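Local coordinates for protein putative ABC transporter subunit, substrate-binding component (Rhodopseudomonas palustris, PDB 4EVQ) that binds 4-hydroxybenzoate in the cleft between its two lobes and probably delivers such lignin-derived aromatic acids to an ABC transporter for uptake, at residues A16-P24 against E81-V90; L151-Y161 against L205-S215. All blocks are in the same frame, centred on the assembly; numbering follows the deposited sequence.

Interaction 1. Residues A16-P24 against E81-V90. With PHB (p-hydroxybenzoic acid), chain H.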
# COMPACT_ATOMS: atom_id res chain seq x y z
N ALA A 16 20.72 1.68 20.77
CA ALA A 16 19.47 1.46 20.06
C ALA A 16 19.72 0.97 18.62
O ALA A 16 20.72 1.33 18.00
CB ALA A 16 18.64 2.72 20.06
N LEU A 17 18.84 0.11 18.12
CA LEU A 17 18.82 -0.27 16.72
C LEU A 17 18.30 0.94 15.96
O LEU A 17 17.24 1.48 16.32
CB LEU A 17 17.87 -1.45 16.54
CG LEU A 17 17.99 -2.39 15.35
CD1 LEU A 17 17.56 -3.80 15.77
CD2 LEU A 17 17.17 -1.91 14.22
N LYS A 18 19.02 1.40 14.94
CA LYS A 18 18.62 2.58 14.19
C LYS A 18 17.83 2.14 12.97
O LYS A 18 18.34 1.51 12.06
CB LYS A 18 19.81 3.43 13.76
CG LYS A 18 20.65 3.92 14.91
CD LYS A 18 21.77 4.80 14.39
CE LYS A 18 21.25 6.15 13.94
NZ LYS A 18 22.42 7.10 13.82
N VAL A 19 16.57 2.49 12.99
CA VAL A 19 15.64 2.15 11.91
C VAL A 19 15.39 3.43 11.12
O VAL A 19 14.79 4.39 11.63
CB VAL A 19 14.37 1.54 12.46
CG1 VAL A 19 13.42 1.22 11.30
CG2 VAL A 19 14.65 0.25 13.23
N GLY A 20 15.88 3.46 9.90
CA GLY A 20 15.65 4.59 9.04
C GLY A 20 14.30 4.51 8.39
O GLY A 20 13.99 3.47 7.82
N LEU A 21 13.51 5.56 8.50
CA LEU A 21 12.16 5.61 7.94
C LEU A 21 12.15 6.65 6.90
O LEU A 21 12.25 7.84 7.21
CB LEU A 21 11.10 5.96 8.95
CG LEU A 21 10.86 5.10 10.14
CD1 LEU A 21 9.55 5.52 10.84
CD2 LEU A 21 10.74 3.66 9.70
N LEU A 22 12.05 6.25 5.65
CA LEU A 22 11.92 7.18 4.54
C LEU A 22 10.47 7.18 4.11
O LEU A 22 10.00 6.19 3.54
CB LEU A 22 12.82 6.74 3.38
CG LEU A 22 12.86 7.65 2.15
CD1 LEU A 22 13.51 8.99 2.48
CD2 LEU A 22 13.54 7.01 0.92
N LEU A 23 9.77 8.24 4.42
CA LEU A 23 8.32 8.29 4.23
C LEU A 23 7.92 9.70 3.93
O LEU A 23 8.68 10.63 4.24
CB LEU A 23 7.57 7.79 5.48
CG LEU A 23 7.66 6.29 5.77
CD1 LEU A 23 7.12 6.02 7.16
CD2 LEU A 23 6.88 5.53 4.71
N PRO A 24 6.72 9.88 3.35
CA PRO A 24 6.21 11.24 3.16
C PRO A 24 5.67 11.81 4.45
O PRO A 24 4.59 11.42 4.88
CB PRO A 24 5.14 11.07 2.10
CG PRO A 24 4.65 9.65 2.29
CD PRO A 24 5.85 8.86 2.74
N GLU A 81 23.58 8.49 8.31
CA GLU A 81 22.88 8.13 9.54
C GLU A 81 23.23 6.73 10.01
O GLU A 81 22.89 6.34 11.13
CB GLU A 81 21.36 8.17 9.35
CG GLU A 81 20.79 9.52 8.95
CD GLU A 81 20.65 10.48 10.10
OE1 GLU A 81 21.04 10.14 11.25
OE2 GLU A 81 20.12 11.58 9.83
N LYS A 82 23.89 5.97 9.15
CA LYS A 82 24.28 4.57 9.43
C LYS A 82 23.11 3.74 9.94
O LYS A 82 23.21 3.03 10.93
CB LYS A 82 25.47 4.54 10.40
CG LYS A 82 26.68 5.37 9.90
CD LYS A 82 27.82 5.41 10.92
CE LYS A 82 27.41 6.11 12.24
NZ LYS A 82 28.60 6.57 13.02
N ALA A 83 21.98 3.77 9.21
CA ALA A 83 20.84 3.01 9.66
C ALA A 83 21.19 1.52 9.67
O ALA A 83 21.92 1.03 8.83
CB ALA A 83 19.69 3.23 8.71
N ASP A 84 20.56 0.80 10.58
CA ASP A 84 20.71 -0.64 10.64
C ASP A 84 19.69 -1.35 9.76
O ASP A 84 19.89 -2.47 9.29
CB ASP A 84 20.54 -1.14 12.08
CG ASP A 84 21.64 -0.64 13.01
OD1 ASP A 84 22.84 -0.90 12.70
OD2 ASP A 84 21.30 0.00 14.02
N VAL A 85 18.55 -0.68 9.57
CA VAL A 85 17.41 -1.20 8.78
C VAL A 85 16.80 -0.01 8.10
O VAL A 85 16.85 1.09 8.65
CB VAL A 85 16.33 -1.84 9.72
CG1 VAL A 85 15.07 -2.29 8.94
CG2 VAL A 85 16.95 -3.05 10.50
N LEU A 86 16.28 -0.23 6.90
CA LEU A 86 15.61 0.80 6.12
C LEU A 86 14.16 0.43 5.84
O LEU A 86 13.88 -0.68 5.39
CB LEU A 86 16.34 0.99 4.79
CG LEU A 86 15.77 1.95 3.76
CD1 LEU A 86 15.78 3.37 4.28
CD2 LEU A 86 16.61 1.85 2.50
N ILE A 87 13.26 1.32 6.20
CA ILE A 87 11.81 1.11 5.95
C ILE A 87 11.29 2.30 5.15
O ILE A 87 11.33 3.44 5.59
CB ILE A 87 11.02 0.90 7.26
CG1 ILE A 87 11.57 -0.31 8.02
CG2 ILE A 87 9.50 0.76 6.96
CD1 ILE A 87 10.90 -0.55 9.33
N GLY A 88 10.80 2.03 3.94
CA GLY A 88 10.18 3.08 3.13
C GLY A 88 9.87 2.51 1.77
O GLY A 88 10.27 1.38 1.44
N THR A 89 9.03 3.18 0.97
CA THR A 89 8.29 4.37 1.26
C THR A 89 6.87 4.24 0.68
O THR A 89 6.43 3.10 0.39
CB THR A 89 9.03 5.58 0.72
OG1 THR A 89 8.29 6.79 1.06
CG2 THR A 89 9.22 5.52 -0.78
N VAL A 90 6.16 5.34 0.50
CA VAL A 90 4.81 5.36 -0.08
C VAL A 90 4.74 5.44 -1.57
O VAL A 90 4.09 4.62 -2.20
CB VAL A 90 3.99 6.51 0.56
CG1 VAL A 90 2.66 6.74 -0.15
CG2 VAL A 90 3.74 6.22 2.05
C1' PHB H . 2.34 4.18 -4.76
O1' PHB H . 2.86 5.20 -5.28
O2' PHB H . 2.84 3.00 -4.90
C1 PHB H . 1.11 4.27 -3.94
C2 PHB H . 0.79 5.47 -3.31
C3 PHB H . -0.36 5.56 -2.56
C4 PHB H . -1.18 4.48 -2.45
C5 PHB H . -0.87 3.27 -3.04
C6 PHB H . 0.27 3.19 -3.79
O4 PHB H . -2.31 4.55 -1.72

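Interaction 2. Residues L151-Y161 against L205-S215. With PHB (p-hydroxybenzoic acid), chain H.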
# COMPACT_ATOMS: atom_id res chain seq x y z
N LEU A 151 -19.86 -5.79 -15.29
CA LEU A 151 -19.48 -4.55 -15.95
C LEU A 151 -18.69 -4.81 -17.23
O LEU A 151 -17.97 -5.79 -17.34
CB LEU A 151 -18.63 -3.73 -14.99
CG LEU A 151 -19.42 -3.30 -13.76
CD1 LEU A 151 -18.48 -2.83 -12.71
CD2 LEU A 151 -20.49 -2.23 -14.04
N LYS A 152 -18.83 -3.90 -18.19
CA LYS A 152 -18.39 -4.17 -19.55
C LYS A 152 -17.69 -3.01 -20.25
O LYS A 152 -17.10 -3.19 -21.31
CB LYS A 152 -19.62 -4.57 -20.45
CG LYS A 152 -20.49 -5.75 -19.99
CD LYS A 152 -21.37 -6.26 -21.14
CE LYS A 152 -22.08 -5.12 -21.89
NZ LYS A 152 -22.84 -5.57 -23.12
N LYS A 153 -17.80 -1.79 -19.72
CA LYS A 153 -17.40 -0.60 -20.48
C LYS A 153 -16.84 0.45 -19.51
O LYS A 153 -17.59 1.23 -18.94
CB LYS A 153 -18.60 -0.04 -21.22
CG LYS A 153 -18.29 1.17 -22.10
CD LYS A 153 -19.59 1.77 -22.71
CE LYS A 153 -19.32 2.99 -23.52
NZ LYS A 153 -20.60 3.67 -24.01
N ALA A 154 -15.51 0.45 -19.33
CA ALA A 154 -14.90 1.24 -18.29
C ALA A 154 -14.17 2.45 -18.82
O ALA A 154 -13.65 2.45 -19.94
CB ALA A 154 -13.87 0.39 -17.52
N VAL A 155 -14.14 3.49 -18.00
CA VAL A 155 -13.14 4.55 -18.15
C VAL A 155 -12.26 4.52 -16.91
O VAL A 155 -12.76 4.31 -15.80
CB VAL A 155 -13.81 5.95 -18.25
CG1 VAL A 155 -12.77 7.09 -18.16
CG2 VAL A 155 -14.61 6.06 -19.52
N THR A 156 -10.94 4.70 -17.09
CA THR A 156 -10.03 4.78 -15.95
C THR A 156 -9.58 6.23 -15.73
O THR A 156 -9.53 7.02 -16.69
CB THR A 156 -8.79 3.90 -16.10
OG1 THR A 156 -7.95 4.45 -17.09
CG2 THR A 156 -9.15 2.48 -16.44
N VAL A 157 -9.34 6.58 -14.48
CA VAL A 157 -8.81 7.90 -14.18
C VAL A 157 -7.83 7.78 -13.01
O VAL A 157 -8.14 7.16 -11.97
CB VAL A 157 -9.95 8.91 -13.93
CG1 VAL A 157 -10.82 8.50 -12.81
CG2 VAL A 157 -9.40 10.30 -13.73
N THR A 158 -6.67 8.39 -13.15
CA THR A 158 -5.65 8.29 -12.12
C THR A 158 -4.62 9.38 -12.34
O THR A 158 -4.71 10.16 -13.28
CB THR A 158 -4.99 6.89 -12.06
OG1 THR A 158 -4.20 6.79 -10.87
CG2 THR A 158 -4.12 6.64 -13.25
N TRP A 159 -3.63 9.41 -11.45
CA TRP A 159 -2.50 10.30 -11.58
C TRP A 159 -1.44 9.72 -12.52
O TRP A 159 -1.24 8.49 -12.58
CB TRP A 159 -1.86 10.55 -10.20
CG TRP A 159 -2.55 11.57 -9.36
CD1 TRP A 159 -2.99 12.80 -9.78
CD2 TRP A 159 -2.85 11.50 -7.97
NE1 TRP A 159 -3.49 13.49 -8.73
CE2 TRP A 159 -3.42 12.73 -7.60
CE3 TRP A 159 -2.64 10.54 -6.99
CZ2 TRP A 159 -3.82 13.01 -6.29
CZ3 TRP A 159 -2.99 10.81 -5.72
CH2 TRP A 159 -3.61 12.03 -5.37
N LYS A 160 -0.76 10.62 -13.23
CA LYS A 160 0.24 10.28 -14.21
C LYS A 160 1.61 10.03 -13.52
O LYS A 160 2.52 10.85 -13.55
CB LYS A 160 0.33 11.33 -15.29
CG LYS A 160 1.18 10.88 -16.50
CD LYS A 160 1.12 11.78 -17.71
CE LYS A 160 2.09 11.25 -18.76
NZ LYS A 160 3.52 11.38 -18.36
N TYR A 161 1.73 8.88 -12.88
CA TYR A 161 3.00 8.43 -12.38
C TYR A 161 2.92 6.90 -12.29
O TYR A 161 1.85 6.33 -12.49
CB TYR A 161 3.43 9.11 -11.07
CG TYR A 161 2.86 8.52 -9.79
CD1 TYR A 161 1.58 8.81 -9.41
CD2 TYR A 161 3.63 7.73 -8.92
CE1 TYR A 161 1.06 8.33 -8.22
CE2 TYR A 161 3.12 7.26 -7.76
CZ TYR A 161 1.84 7.55 -7.39
OH TYR A 161 1.32 7.10 -6.21
N LEU A 205 -18.48 9.97 -22.36
CA LEU A 205 -18.11 8.65 -22.86
C LEU A 205 -19.12 7.56 -22.51
O LEU A 205 -19.03 6.46 -23.04
CB LEU A 205 -16.73 8.24 -22.30
CG LEU A 205 -15.58 9.07 -22.89
CD1 LEU A 205 -14.34 8.98 -22.00
CD2 LEU A 205 -15.23 8.63 -24.32
N LYS A 206 -20.01 7.86 -21.57
CA LYS A 206 -21.10 6.97 -21.16
C LYS A 206 -20.63 5.53 -20.83
O LYS A 206 -21.22 4.54 -21.29
CB LYS A 206 -22.21 6.92 -22.24
CG LYS A 206 -22.82 8.26 -22.48
CD LYS A 206 -23.89 8.21 -23.60
CE LYS A 206 -24.38 9.62 -23.98
NZ LYS A 206 -25.48 9.53 -24.95
N PRO A 207 -19.59 5.42 -19.99
CA PRO A 207 -19.22 4.08 -19.53
C PRO A 207 -20.24 3.50 -18.55
O PRO A 207 -21.08 4.23 -18.02
CB PRO A 207 -17.88 4.35 -18.83
CG PRO A 207 -18.06 5.69 -18.21
CD PRO A 207 -18.82 6.47 -19.29
N ASP A 208 -20.15 2.20 -18.28
CA ASP A 208 -20.95 1.62 -17.22
C ASP A 208 -20.24 1.53 -15.87
O ASP A 208 -20.84 1.13 -14.87
CB ASP A 208 -21.56 0.26 -17.62
CG ASP A 208 -20.55 -0.85 -17.83
OD1 ASP A 208 -19.34 -0.71 -17.53
OD2 ASP A 208 -20.94 -1.95 -18.27
N CYS A 209 -19.00 2.02 -15.85
CA CYS A 209 -18.26 2.12 -14.58
C CYS A 209 -17.02 2.99 -14.81
O CYS A 209 -16.53 3.17 -15.91
CB CYS A 209 -17.81 0.72 -14.09
SG CYS A 209 -16.80 -0.22 -15.28
N VAL A 210 -16.49 3.44 -13.68
CA VAL A 210 -15.23 4.17 -13.61
C VAL A 210 -14.32 3.45 -12.63
O VAL A 210 -14.75 3.05 -11.54
CB VAL A 210 -15.45 5.62 -13.18
CG1 VAL A 210 -14.11 6.32 -12.93
CG2 VAL A 210 -16.25 6.38 -14.23
N TYR A 211 -13.07 3.27 -13.06
CA TYR A 211 -12.00 2.74 -12.21
C TYR A 211 -11.04 3.89 -11.91
O TYR A 211 -10.48 4.46 -12.83
CB TYR A 211 -11.25 1.64 -12.94
CG TYR A 211 -10.01 1.08 -12.26
CD1 TYR A 211 -10.11 0.08 -11.33
CD2 TYR A 211 -8.74 1.51 -12.61
CE1 TYR A 211 -8.98 -0.45 -10.75
CE2 TYR A 211 -7.60 0.99 -12.03
CZ TYR A 211 -7.73 -0.00 -11.14
OH TYR A 211 -6.59 -0.59 -10.57
N ALA A 212 -10.85 4.20 -10.63
CA ALA A 212 -10.00 5.32 -10.23
C ALA A 212 -8.99 4.89 -9.19
O ALA A 212 -9.31 4.19 -8.24
CB ALA A 212 -10.84 6.47 -9.68
N PHE A 213 -7.78 5.40 -9.38
CA PHE A 213 -6.77 5.33 -8.33
C PHE A 213 -6.36 6.74 -7.94
O PHE A 213 -5.75 7.48 -8.75
CB PHE A 213 -5.51 4.49 -8.65
CG PHE A 213 -4.36 4.77 -7.67
CD1 PHE A 213 -4.50 4.43 -6.35
CD2 PHE A 213 -3.22 5.45 -8.06
CE1 PHE A 213 -3.52 4.75 -5.41
CE2 PHE A 213 -2.23 5.80 -7.10
CZ PHE A 213 -2.41 5.44 -5.79
N PHE A 214 -6.70 7.09 -6.71
CA PHE A 214 -6.18 8.28 -6.01
C PHE A 214 -6.06 7.81 -4.56
O PHE A 214 -6.59 6.76 -4.17
CB PHE A 214 -7.14 9.47 -6.10
CG PHE A 214 -7.30 9.98 -7.48
CD1 PHE A 214 -6.33 10.71 -8.09
CD2 PHE A 214 -8.43 9.66 -8.23
CE1 PHE A 214 -6.41 11.10 -9.39
CE2 PHE A 214 -8.53 10.02 -9.52
CZ PHE A 214 -7.54 10.75 -10.13
N SER A 215 -5.34 8.57 -3.74
CA SER A 215 -5.18 8.22 -2.35
C SER A 215 -4.86 9.50 -1.56
O SER A 215 -4.32 10.43 -2.12
CB SER A 215 -4.04 7.18 -2.26
OG SER A 215 -3.80 6.74 -0.98
C1' PHB H . 2.34 4.18 -4.76
O1' PHB H . 2.86 5.20 -5.28
O2' PHB H . 2.84 3.00 -4.90
C1 PHB H . 1.11 4.27 -3.94
C2 PHB H . 0.79 5.47 -3.31
C3 PHB H . -0.36 5.56 -2.56
C4 PHB H . -1.18 4.48 -2.45
C5 PHB H . -0.87 3.27 -3.04
C6 PHB H . 0.27 3.19 -3.79
O4 PHB H . -2.31 4.55 -1.72

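Interaction 1. Residues A16-P24 against E81-V90
Ile-87 fits between Val-19 and Leu-21 on the face of the sheet these three share. Its CG1 stands anti to the carbonyl carbon (chi1 -58°), which carries CD1 back to Val-19 CG1 at 3.7 Å, while Leu-21 lies alongside, pointing the same way, with CD2 3.7 Å from Ile-87 CB. Helix 30-46 packs on this face through Leu-40; on the other, Leu-22 and Leu-86 meet helices 67-80 and 92-105. Between the faces the strands run parallel at 24°, tied by Gly-20 N to Val-85 O (2.8 Å), Ile-87 N to Gly-20 O (2.8 Å) and Leu-22 N to Ile-87 O.

At the outer edge Asp-84 grips Lys-18 twice: its OD2 takes Lys-18 N on the anti lone pair (2.8 Å), and its own N binds Lys-18 O. The Lys-18 chain bends at chi3 (74°) to set NZ 2.8 Å from Glu-81 O. Replacing Lys-18 by an alanine would probably leave Glu-81 O without this donor and uncover the turn after helix 67-80. At the opposite end Pro-24 CD presses on Val-90 CG2, and Val-90 CG1 reaches C2 of 4-hydroxybenzoate at 3.9 Å. Parallel neighbours whose carboxyl ends face the ligand are typical of the alpha/beta lobes of periplasmic binding proteins.

Interaction 2. Residues L151-Y161 against L205-S215
Phe-214 drives the edge of its ring into the face of Trp-159, an edge-to-face stack in which the phenyl is the bump and the indole face the hollow. The planes stand at 88°, and Phe-214 CD1 sits 3.5 Å above the centre of the indole. Phe-214 CZ lies against Thr-158 CA and is 4.1 Å from Val-157 CG2. Trp-159 is also fixed from outside, its NE1 bonding to Asp-192 O.

Further back, Val-157 turns CG1 into the position between backbone N and carbonyl carbon (chi1 59°), where it drops between Ala-212 CB (3.7 Å) and Val-210 CG1 (3.9 Å). Val-155 CG2 fills the next notch, framed by Pro-207 CG and Leu-205 CD1. Across the sheet Cys-209 SG rests 3.7 Å from Ala-154 CB, and Thr-156 CG2 approaches the Tyr-211 ring. At the strand starts the Asp-208 carboxylate straddles two amides: OD2 receives Lys-152 N on its syn lone pair, whereas Lys-153 N comes to OD1 from above the carboxylate plane. The extended Lys-153 chain runs past Pro-207 to Lys-206 O.

At the carboxyl ends Thr-158 OG1 donates to Phe-213 O (2.7 Å). Phe-213 presents the edge of its ring to 4-hydroxybenzoate, Tyr-161 OH donates to the ligand's O1' (2.6 Å), and Ser-215 OG accepts from its O4 (2.8 Å). An aromatic wall with a protein hydroxyl at each end of the ligand makes this part of a binding-protein pocket suited to a para-hydroxylated benzoate.

In the fold
Interaction 1 closes along the chain before interaction 2 opens, and each joins two neighbouring parallel strands of a different sheet: 17-23 with 85-88 in the six-stranded one, 153-159 with 209-213 in the seven-stranded one. Their centres lie about 35 Å apart on opposite sides of the chain's centre. Nearest atoms are about 5 Å apart without touching, and 4-hydroxybenzoate bridges them: residues 81-90 supply Val-90, residues 151-161 Tyr-161, and residues 205-215 Phe-213 and Ser-215. Ser-92 and Gly-115 add further hydrogen bonds to the ligand. Both strand pairs point their carboxyl ends at this cleft, an arrangement consistent with two lobes closing on a solute, as in the leucine-binding protein family.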